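Side-chain contacts in aromatic-L-amino-acid decarboxylase (PDB 6EEW), which decarboxylates L-tryptophan to tryptamine and 5-hydroxy-L-tryptophan to serotonin, with pyridoxal 5'-phosphate as cofactor: residues 479-482 against 483-486; 58-62 against 63-67; 232-235 against 236-239; 131-134 against 135-139. One frame throughout, in Å; residues are numbered along the deposited sequence. Where two conformers were deposited one is given.

Contact 1 of 4, residues 479-482 against 483-486; sequences EHHV and RRVW
Glu479 and Arg483, one turn apart at the start of helix 479-496, carry the ionic part of this contact. With Glu479 CG anti to the backbone N (chi1 180°) and the Arg483 chain extended from CG to NE, one carboxylate oxygen makes the salt bridge: Glu479 OE2 lies at the guanidinium edge, near its plane, facing NE and NH2, the flat groups turned 35° apart. The 2.4 Å between Glu479 OE2 and Arg483 NH2 is very short and Arg483 has two conformers, which makes this geometry doubtful; the bond from Arg483 NE to Glu479 OE2 (3.0 Å) is weak. Backbone bonds run from Arg483 N to Glu479 O (3.0 Å) and Arg484 N to His480 O (2.9 Å), followed by Val485 N to His481 O and Trp486 N to Val482 O. By van der Waals contact, Arg484 runs alongside the His481 ring, its NH2 3.8 Å from His481 CD2, the planes 67° apart. Both polar ends turn to Glu46, His481 through NE2 and Arg484 by a salt bridge from NH2; His481 ND1 is hydrogen-bonded to Glu478 N. With ND1 facing a backbone N-H, the histidine is probably neutral, and the charge of Glu46 is then likely to be balanced in part by Arg484.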
loop_
_atom_site.group_PDB
_atom_site.type_symbol
_atom_site.label_atom_id
_atom_site.label_comp_id
_atom_site.label_asym_id
_atom_site.label_seq_id
_atom_site.Cartn_x
_atom_site.Cartn_y
_atom_site.Cartn_z
ATOM N N GLU A 479 1.856 7.192 32.700
ATOM C CA GLU A 479 1.450 6.345 33.818
ATOM C C GLU A 479 0.131 6.809 34.430
ATOM O O GLU A 479 -0.740 5.986 34.759
ATOM C CB GLU A 479 2.565 6.309 34.858
ATOM C CG GLU A 479 2.247 5.463 36.069
ATOM C CD GLU A 479 3.431 5.320 36.988
ATOM O OE1 GLU A 479 4.571 5.438 36.492
ATOM O OE2 GLU A 479 3.223 5.101 38.201
ATOM N N HIS A 480 -0.036 8.118 34.614
ATOM C CA HIS A 480 -1.262 8.588 35.250
ATOM C C HIS A 480 -2.488 8.300 34.397
ATOM O O HIS A 480 -3.590 8.158 34.935
ATOM C CB HIS A 480 -1.172 10.079 35.564
ATOM C CG HIS A 480 -0.938 10.929 34.361
ATOM N ND1 HIS A 480 -1.968 11.465 33.620
ATOM C CD2 HIS A 480 0.209 11.357 33.781
ATOM C CE1 HIS A 480 -1.467 12.174 32.625
ATOM N NE2 HIS A 480 -0.150 12.125 32.701
ATOM N N HIS A 481 -2.332 8.196 33.076
ATOM C CA HIS A 481 -3.474 7.825 32.251
ATOM C C HIS A 481 -3.973 6.435 32.612
ATOM O O HIS A 481 -5.181 6.210 32.755
ATOM C CB HIS A 481 -3.113 7.895 30.770
ATOM C CG HIS A 481 -2.858 9.281 30.279
ATOM N ND1 HIS A 481 -1.617 9.707 29.857
ATOM C CD2 HIS A 481 -3.688 10.342 30.141
ATOM C CE1 HIS A 481 -1.692 10.971 29.482
ATOM N NE2 HIS A 481 -2.939 11.381 29.646
ATOM N N VAL A 482 -3.054 5.480 32.745
ATOM C CA VAL A 482 -3.454 4.128 33.114
ATOM C C VAL A 482 -4.068 4.128 34.502
ATOM O O VAL A 482 -5.082 3.456 34.748
ATOM C CB VAL A 482 -2.259 3.161 33.019
ATOM C CG1 VAL A 482 -2.681 1.741 33.393
ATOM C CG2 VAL A 482 -1.690 3.189 31.630
ATOM N N ARG A 483 -3.465 4.882 35.430
ATOM C CA ARG A 483 -4.034 4.991 36.771
ATOM C C ARG A 483 -5.477 5.478 36.717
ATOM O O ARG A 483 -6.358 4.927 37.389
ATOM C CB ARG A 483 -3.186 5.923 37.637
ATOM C CG ARG A 483 -1.801 5.391 37.942
ATOM C CD ARG A 483 -0.952 6.414 38.665
ATOM N NE ARG A 483 0.381 5.891 38.951
ATOM C CZ ARG A 483 0.630 4.954 39.860
ATOM N NH1 ARG A 483 -0.366 4.430 40.564
ATOM N NH2 ARG A 483 1.872 4.542 40.068
ATOM N N ARG A 484 -5.741 6.513 35.916
ATOM C CA ARG A 484 -7.090 7.064 35.856
ATOM C C ARG A 484 -8.057 6.121 35.150
ATOM O O ARG A 484 -9.231 6.048 35.528
ATOM C CB ARG A 484 -7.091 8.426 35.170
ATOM C CG ARG A 484 -6.263 9.488 35.875
ATOM C CD ARG A 484 -6.633 10.862 35.336
ATOM N NE ARG A 484 -6.504 10.944 33.884
ATOM C CZ ARG A 484 -6.817 12.018 33.166
ATOM N NH1 ARG A 484 -7.278 13.106 33.767
ATOM N NH2 ARG A 484 -6.673 12.003 31.845
ATOM N N VAL A 485 -7.594 5.385 34.140
ATOM C CA VAL A 485 -8.460 4.386 33.522
ATOM C C VAL A 485 -8.866 3.338 34.546
ATOM O O VAL A 485 -10.031 2.937 34.625
ATOM C CB VAL A 485 -7.773 3.731 32.314
ATOM C CG1 VAL A 485 -8.567 2.506 31.890
ATOM C CG2 VAL A 485 -7.687 4.705 31.158
ATOM N N TRP A 486 -7.903 2.858 35.328
ATOM C CA TRP A 486 -8.228 1.863 36.347
ATOM C C TRP A 486 -9.189 2.432 37.388
ATOM O O TRP A 486 -10.145 1.758 37.802
ATOM C CB TRP A 486 -6.947 1.347 36.994
ATOM C CG TRP A 486 -7.194 0.420 38.117
ATOM C CD1 TRP A 486 -6.733 0.532 39.397
ATOM C CD2 TRP A 486 -8.012 -0.753 38.085
ATOM N NE1 TRP A 486 -7.181 -0.520 40.155
ATOM C CE2 TRP A 486 -7.975 -1.322 39.375
ATOM C CE3 TRP A 486 -8.758 -1.387 37.086
ATOM C CZ2 TRP A 486 -8.656 -2.492 39.695
ATOM C CZ3 TRP A 486 -9.434 -2.550 37.403
ATOM C CH2 TRP A 486 -9.383 -3.088 38.701
#

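Contact 2 of 4, residues 58-62 against 63-67; sequences YLRKR and IPETA
A short, irregular helical turn around Leu59 and Arg60 gives way to extended chain at Ile63 and Pro64, within the connection between helix 24-44 and helix 74-85, where the two subunits of the dimer meet. Arg60 curls back over this break, its chain bent at chi2 (76°) and chi3 (-67°), which brings the guanidinium up against the backbone carbonyls of the extended part. Its NH2 donates to Ile63 O at 2.7 Å, with an N-H...O angle of 159°; the oxygen sits close to the guanidinium plane, but the donor stands well above the plane of the carbonyl. Pro64 O, which accepts Trp142 NE1 of the second subunit, also lies 2.7 Å from Arg60 NH2. Glu65 lays its CG over the centre of one guanidinium face, 4.1 Å from Arg60 CZ, while its carboxylate stays farther off, Glu65 OE2 being 5.1 Å from Arg60 NE. Beside these polar contacts, Ile63 CD1 packs on Leu59 CG at 4.0 Å, and Ile63 itself rests on Trp142 of the second subunit. With an alanine here in place of Arg60, Ile63 O would probably lose its side-chain donor and Glu65 CG the flat surface beneath it. Arg60 NE is buried without a partner, a polar cost that the grip on the backbone by NH2 may partly repay.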
loop_
_atom_site.group_PDB
_atom_site.type_symbol
_atom_site.label_atom_id
_atom_site.label_comp_id
_atom_site.label_asym_id
_atom_site.label_seq_id
_atom_site.Cartn_x
_atom_site.Cartn_y
_atom_site.Cartn_z
ATOM N N TYR A 58 -23.892 10.462 8.950
ATOM C CA TYR A 58 -23.965 11.830 9.452
ATOM C C TYR A 58 -23.273 12.811 8.518
ATOM O O TYR A 58 -23.669 13.979 8.438
ATOM C CB TYR A 58 -23.322 11.924 10.834
ATOM C CG TYR A 58 -21.843 12.189 10.739
ATOM C CD1 TYR A 58 -20.948 11.150 10.538
ATOM C CD2 TYR A 58 -21.341 13.485 10.807
ATOM C CE1 TYR A 58 -19.584 11.386 10.436
ATOM C CE2 TYR A 58 -19.977 13.735 10.700
ATOM C CZ TYR A 58 -19.102 12.679 10.520
ATOM O OH TYR A 58 -17.741 12.912 10.421
ATOM N N LEU A 59 -22.212 12.380 7.839
ATOM C CA LEU A 59 -21.412 13.325 7.076
ATOM C C LEU A 59 -22.043 13.667 5.730
ATOM O O LEU A 59 -21.690 14.692 5.138
ATOM C CB LEU A 59 -19.999 12.774 6.890
ATOM C CG LEU A 59 -18.969 13.792 6.406
ATOM C CD1 LEU A 59 -18.867 14.952 7.383
ATOM C CD2 LEU A 59 -17.617 13.136 6.183
ATOM N N ARG A 60 -22.975 12.841 5.240
ATOM C CA ARG A 60 -23.672 13.165 3.997
ATOM C C ARG A 60 -24.514 14.426 4.137
ATOM O O ARG A 60 -24.682 15.174 3.166
ATOM C CB ARG A 60 -24.554 11.992 3.560
ATOM C CG ARG A 60 -25.606 12.350 2.510
ATOM C CD ARG A 60 -25.006 12.518 1.113
ATOM N NE ARG A 60 -24.121 13.678 1.009
ATOM C CZ ARG A 60 -23.092 13.758 0.167
ATOM N NH1 ARG A 60 -22.811 12.740 -0.637
ATOM N NH2 ARG A 60 -22.334 14.849 0.135
ATOM N N LYS A 61 -25.045 14.684 5.329
ATOM C CA LYS A 61 -25.899 15.842 5.542
ATOM C C LYS A 61 -25.118 17.142 5.691
ATOM O O LYS A 61 -25.739 18.207 5.779
ATOM C CB LYS A 61 -26.755 15.629 6.795
ATOM C CG LYS A 61 -27.300 14.211 6.960
ATOM C CD LYS A 61 -28.063 14.080 8.273
ATOM C CE LYS A 61 -28.489 12.647 8.547
ATOM N NZ LYS A 61 -29.344 12.559 9.766
ATOM N N ARG A 62 -23.781 17.089 5.703
ATOM C CA ARG A 62 -22.950 18.264 5.929
ATOM C C ARG A 62 -22.023 18.604 4.772
ATOM O O ARG A 62 -21.376 19.657 4.813
ATOM C CB ARG A 62 -22.105 18.091 7.201
ATOM C CG ARG A 62 -22.919 17.814 8.445
ATOM C CD ARG A 62 -22.011 17.711 9.647
ATOM N NE ARG A 62 -22.699 17.244 10.848
ATOM C CZ ARG A 62 -22.106 17.081 12.029
ATOM N NH1 ARG A 62 -20.812 17.343 12.167
ATOM N NH2 ARG A 62 -22.804 16.650 13.069
ATOM N N ILE A 63 -21.926 17.750 3.759
ATOM C CA ILE A 63 -21.104 18.019 2.583
ATOM C C ILE A 63 -21.995 18.047 1.351
ATOM O O ILE A 63 -22.959 17.273 1.268
ATOM C CB ILE A 63 -19.985 16.980 2.408
ATOM C CG1 ILE A 63 -19.025 17.005 3.589
ATOM C CG2 ILE A 63 -19.233 17.196 1.088
ATOM C CD1 ILE A 63 -17.819 16.176 3.348
ATOM N N PRO A 64 -21.731 18.930 0.392
ATOM C CA PRO A 64 -22.515 18.926 -0.848
ATOM C C PRO A 64 -22.400 17.590 -1.573
ATOM O O PRO A 64 -21.421 16.853 -1.427
ATOM C CB PRO A 64 -21.886 20.060 -1.665
ATOM C CG PRO A 64 -21.296 20.968 -0.645
ATOM C CD PRO A 64 -20.775 20.052 0.437
ATOM N N GLU A 65 -23.429 17.284 -2.369
ATOM C CA GLU A 65 -23.456 16.028 -3.110
ATOM C C GLU A 65 -22.517 16.017 -4.308
ATOM O O GLU A 65 -22.219 14.938 -4.833
ATOM C CB GLU A 65 -24.879 15.724 -3.574
ATOM C CG GLU A 65 -25.796 15.313 -2.451
ATOM C CD GLU A 65 -27.213 15.129 -2.917
ATOM O OE1 GLU A 65 -27.460 15.322 -4.126
ATOM O OE2 GLU A 65 -28.072 14.786 -2.082
ATOM N N THR A 66 -22.034 17.175 -4.745
ATOM C CA THR A 66 -21.120 17.248 -5.873
ATOM C C THR A 66 -19.933 18.131 -5.509
ATOM O O THR A 66 -19.996 18.949 -4.588
ATOM C CB THR A 66 -21.825 17.777 -7.136
ATOM O OG1 THR A 66 -22.086 19.176 -6.998
ATOM C CG2 THR A 66 -23.141 17.067 -7.347
ATOM N N ALA A 67 -18.823 17.911 -6.205
ATOM C CA ALA A 67 -17.653 18.744 -5.998
ATOM C C ALA A 67 -17.873 20.133 -6.596
ATOM O O ALA A 67 -18.601 20.291 -7.577
ATOM C CB ALA A 67 -16.413 18.098 -6.612
#

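Contact 3 of 4, residues 232-235 against 236-239; sequences GISP and QVLR
Ser234 holds OG anti to its own nitrogen (chi1 161°), while Gln236 bends at chi2 (101°), and the two torsions carry the serine hydroxyl and the amide oxygen of Gln236 to within 3.1 Å, Ser234 OG to Gln236 OE1. The bond, donated by the serine, is weak, and Gln236 was modelled in two conformers, leaving the amide position uncertain. Pro235 lies side by side with the glutamine, its CD 3.6 Å from Gln236 OE1. On another side of the serine, Val237 CG2 comes up against Ser234 CB at 3.6 Å. Ser234 is the N-cap of helix 235-247 and Pro235 opens its first turn, where a missing N-H costs no backbone bond of the helix. The helix bonds begin here: Leu238 N to Ser234 O at 3.2 Å and Arg239 N to Pro235 O at 2.8 Å, both donors nearly in line with the carbonyls. Ile233, just before the cap, meets Leu238 through CG2 to CB at 4.4 Å, a loose hydrophobic staple across the helix start. Ile233 and Leu238 both press on Leu273 of helix 270-280 and on Ile223 of the edge strand 220-223. One turn into the helix, Arg239 reaches away to form salt bridges with Glu279 and Glu243.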
loop_
_atom_site.group_PDB
_atom_site.type_symbol
_atom_site.label_atom_id
_atom_site.label_comp_id
_atom_site.label_asym_id
_atom_site.label_seq_id
_atom_site.Cartn_x
_atom_site.Cartn_y
_atom_site.Cartn_z
ATOM N N GLY A 232 -2.228 -20.937 22.304
ATOM C CA GLY A 232 -1.159 -21.065 21.343
ATOM C C GLY A 232 -1.225 -22.417 20.674
ATOM O O GLY A 232 -1.854 -23.339 21.191
ATOM N N ILE A 233 -0.618 -22.529 19.494
ATOM C CA ILE A 233 -0.674 -23.789 18.755
ATOM C C ILE A 233 0.080 -24.883 19.503
ATOM O O ILE A 233 1.230 -24.704 19.924
ATOM C CB ILE A 233 -0.126 -23.611 17.332
ATOM C CG1 ILE A 233 -1.037 -22.676 16.530
ATOM C CG2 ILE A 233 -0.017 -24.971 16.639
ATOM C CD1 ILE A 233 -0.670 -22.561 15.063
ATOM N N SER A 234 -0.557 -26.026 19.668
ATOM C CA SER A 234 0.142 -27.182 20.205
ATOM C C SER A 234 0.858 -27.914 19.076
ATOM O O SER A 234 0.202 -28.349 18.120
ATOM C CB SER A 234 -0.819 -28.123 20.899
ATOM O OG SER A 234 -0.218 -29.395 21.019
ATOM N N PRO A 235 2.186 -28.066 19.136
ATOM C CA PRO A 235 2.884 -28.764 18.048
ATOM C C PRO A 235 2.305 -30.141 17.774
ATOM O O PRO A 235 2.142 -30.511 16.607
ATOM C CB PRO A 235 4.332 -28.835 18.551
ATOM C CG PRO A 235 4.454 -27.695 19.499
ATOM C CD PRO A 235 3.112 -27.589 20.173
ATOM N N GLN A 236 1.983 -30.900 18.822
ATOM C CA GLN A 236 1.389 -32.222 18.639
ATOM C C GLN A 236 0.139 -32.154 17.768
ATOM O O GLN A 236 -0.047 -32.969 16.856
ATOM C CB GLN A 236 1.069 -32.836 20.005
ATOM C CG GLN A 236 2.287 -33.048 20.907
ATOM C CD GLN A 236 2.449 -31.982 21.995
ATOM O OE1 GLN A 236 2.452 -30.775 21.722
ATOM N NE2 GLN A 236 2.593 -32.434 23.241
ATOM N N VAL A 237 -0.734 -31.182 18.047
ATOM C CA VAL A 237 -1.955 -31.004 17.261
ATOM C C VAL A 237 -1.621 -30.817 15.785
ATOM O O VAL A 237 -2.178 -31.487 14.899
ATOM C CB VAL A 237 -2.766 -29.812 17.810
ATOM C CG1 VAL A 237 -3.936 -29.480 16.884
ATOM C CG2 VAL A 237 -3.277 -30.117 19.208
ATOM N N LEU A 238 -0.700 -29.901 15.502
ATOM C CA LEU A 238 -0.329 -29.627 14.121
ATOM C C LEU A 238 0.287 -30.848 13.453
ATOM O O LEU A 238 0.022 -31.115 12.277
ATOM C CB LEU A 238 0.638 -28.450 14.078
ATOM C CG LEU A 238 1.293 -28.084 12.750
ATOM C CD1 LEU A 238 0.253 -27.693 11.701
ATOM C CD2 LEU A 238 2.306 -26.943 12.967
ATOM N N ARG A 239 1.137 -31.585 14.174
ATOM C CA ARG A 239 1.755 -32.757 13.573
ATOM C C ARG A 239 0.703 -33.778 13.208
ATOM O O ARG A 239 0.753 -34.383 12.128
ATOM C CB ARG A 239 2.762 -33.393 14.518
ATOM C CG ARG A 239 3.155 -34.784 14.051
ATOM C CD ARG A 239 4.165 -35.404 14.969
ATOM N NE ARG A 239 5.405 -34.640 14.967
ATOM C CZ ARG A 239 6.353 -34.770 14.049
ATOM N NH1 ARG A 239 6.204 -35.645 13.052
ATOM N NH2 ARG A 239 7.450 -34.029 14.137
#

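Contact 4 of 4, residues 131-134 against 135-139; sequences AATE and LEMIV
Flat peptide carbonyls make this contact, those of Thr133 and Glu134 meeting the side chains and N-H groups of Met137 and Ile138, while the equally flat carboxylates of Glu134 and Glu136 turn to other partners. Ile138 N approaches the Glu134 carbonyl in its plane, 3.0 Å from Glu134 O, and Ile138 CG1 touches the same oxygen at 3.3 Å. At Thr133 the donor is tilted 20° from the carbonyl plane: Met137 N is 3.0 Å from Thr133 O, and Met137 CG lies 3.3 Å from that oxygen. In both residues the gamma carbon that touches the carbonyl stands beside the backbone N, anti to the carbonyl carbon (chi1 -59° for Met137), which sets the chain against the oxygen one turn back. Farther out, Met137 SD passes Thr133 CG2 at 4.4 Å. Leu135 differs: its CB, not its gamma carbon, touches Ala131 O at 3.2 Å, and its N bonds to that oxygen at 2.9 Å. Glu136 N bonds to Ala132 O. The buried Glu134 carboxylate is gripped by N-H groups: OE1 takes Leu59 N of the second subunit, OE2 takes Gly57 N of that subunit and Trp126 NE1 of its own chain, a setting that probably stabilises the negative charge. Glu136, also buried, forms a salt bridge with Arg371 and meets Ile163 N at the edge strand 160-164. This is regular alpha helix, with i to i+4 backbone bonds, one side serving the subunit interface of the homodimeric decarboxylase and another joining the large sheet.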
loop_
_atom_site.group_PDB
_atom_site.type_symbol
_atom_site.label_atom_id
_atom_site.label_comp_id
_atom_site.label_asym_id
_atom_site.label_seq_id
_atom_site.Cartn_x
_atom_site.Cartn_y
_atom_site.Cartn_z
ATOM N N ALA A 131 19.070 5.910 -4.188
ATOM C CA ALA A 131 19.074 6.098 -2.746
ATOM C C ALA A 131 17.898 5.391 -2.088
ATOM O O ALA A 131 18.064 4.738 -1.050
ATOM C CB ALA A 131 19.073 7.590 -2.409
ATOM N N ALA A 132 16.709 5.465 -2.685
ATOM C CA ALA A 132 15.558 4.847 -2.028
ATOM C C ALA A 132 15.777 3.351 -1.837
ATOM O O ALA A 132 15.683 2.835 -0.715
ATOM C CB ALA A 132 14.281 5.105 -2.821
ATOM N N THR A 133 16.131 2.650 -2.914
ATOM C CA THR A 133 16.329 1.204 -2.845
ATOM C C THR A 133 17.503 0.816 -1.948
ATOM O O THR A 133 17.408 -0.133 -1.147
ATOM C CB THR A 133 16.528 0.657 -4.254
ATOM O OG1 THR A 133 15.294 0.744 -4.979
ATOM C CG2 THR A 133 17.010 -0.759 -4.209
ATOM N N GLU A 134 18.630 1.512 -2.089
ATOM C CA GLU A 134 19.808 1.161 -1.315
ATOM C C GLU A 134 19.574 1.384 0.175
ATOM O O GLU A 134 19.908 0.519 0.999
ATOM C CB GLU A 134 21.016 1.950 -1.816
ATOM C CG GLU A 134 21.402 1.596 -3.243
ATOM C CD GLU A 134 22.899 1.719 -3.475
ATOM O OE1 GLU A 134 23.637 1.875 -2.480
ATOM O OE2 GLU A 134 23.349 1.642 -4.639
ATOM N N LEU A 135 18.982 2.523 0.542
ATOM C CA LEU A 135 18.687 2.766 1.943
ATOM C C LEU A 135 17.697 1.744 2.466
ATOM O O LEU A 135 17.753 1.384 3.641
ATOM C CB LEU A 135 18.138 4.181 2.149
ATOM C CG LEU A 135 17.833 4.513 3.624
ATOM C CD1 LEU A 135 19.118 4.584 4.474
ATOM C CD2 LEU A 135 17.047 5.807 3.774
ATOM N N GLU A 136 16.778 1.266 1.623
ATOM C CA GLU A 136 15.869 0.237 2.118
ATOM C C GLU A 136 16.613 -1.048 2.446
ATOM O O GLU A 136 16.379 -1.667 3.493
ATOM C CB GLU A 136 14.765 -0.030 1.105
ATOM C CG GLU A 136 13.729 -1.041 1.580
ATOM C CD GLU A 136 12.366 -0.822 0.940
ATOM O OE1 GLU A 136 12.110 0.312 0.455
ATOM O OE2 GLU A 136 11.539 -1.767 0.964
ATOM N N MET A 137 17.514 -1.471 1.562
ATOM C CA MET A 137 18.318 -2.645 1.870
ATOM C C MET A 137 19.091 -2.461 3.177
ATOM O O MET A 137 19.096 -3.346 4.051
ATOM C CB MET A 137 19.269 -2.937 0.713
ATOM C CG MET A 137 18.595 -3.195 -0.606
ATOM S SD MET A 137 19.781 -3.269 -1.958
ATOM C CE MET A 137 20.714 -4.747 -1.539
ATOM N N ILE A 138 19.745 -1.306 3.331
ATOM C CA ILE A 138 20.544 -1.064 4.533
ATOM C C ILE A 138 19.663 -1.098 5.779
ATOM O O ILE A 138 20.027 -1.691 6.803
ATOM C CB ILE A 138 21.297 0.271 4.422
ATOM C CG1 ILE A 138 22.323 0.229 3.293
ATOM C CG2 ILE A 138 22.011 0.553 5.690
ATOM C CD1 ILE A 138 22.855 1.606 2.937
ATOM N N VAL A 139 18.501 -0.436 5.729
ATOM C CA VAL A 139 17.637 -0.384 6.907
ATOM C C VAL A 139 17.121 -1.772 7.256
ATOM O O VAL A 139 16.989 -2.121 8.436
ATOM C CB VAL A 139 16.474 0.598 6.686
ATOM C CG1 VAL A 139 15.265 0.227 7.580
ATOM C CG2 VAL A 139 16.930 2.022 6.935
#

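In the fold
From the N terminus the order is contact 2, contact 4, contact 3, contact 1, strictly in series: each lies on one continuous piece of chain and closes no long loop, and none nest, cross or touch. Contact 2 shapes the connection between helices 24-44 and 74-85; contact 4 lies in helix 130-146. Their centres are 43 Å apart within one chain, yet contact 2 of one subunit packs on helix 130-146 of the other, contact 4 included. Contact 3 starts helix 235-247 at the far edge of the seven-stranded sheet, across the chain's centre from contact 2. Contact 1 begins the C-terminal helix 479-496, resting on helix 375-409.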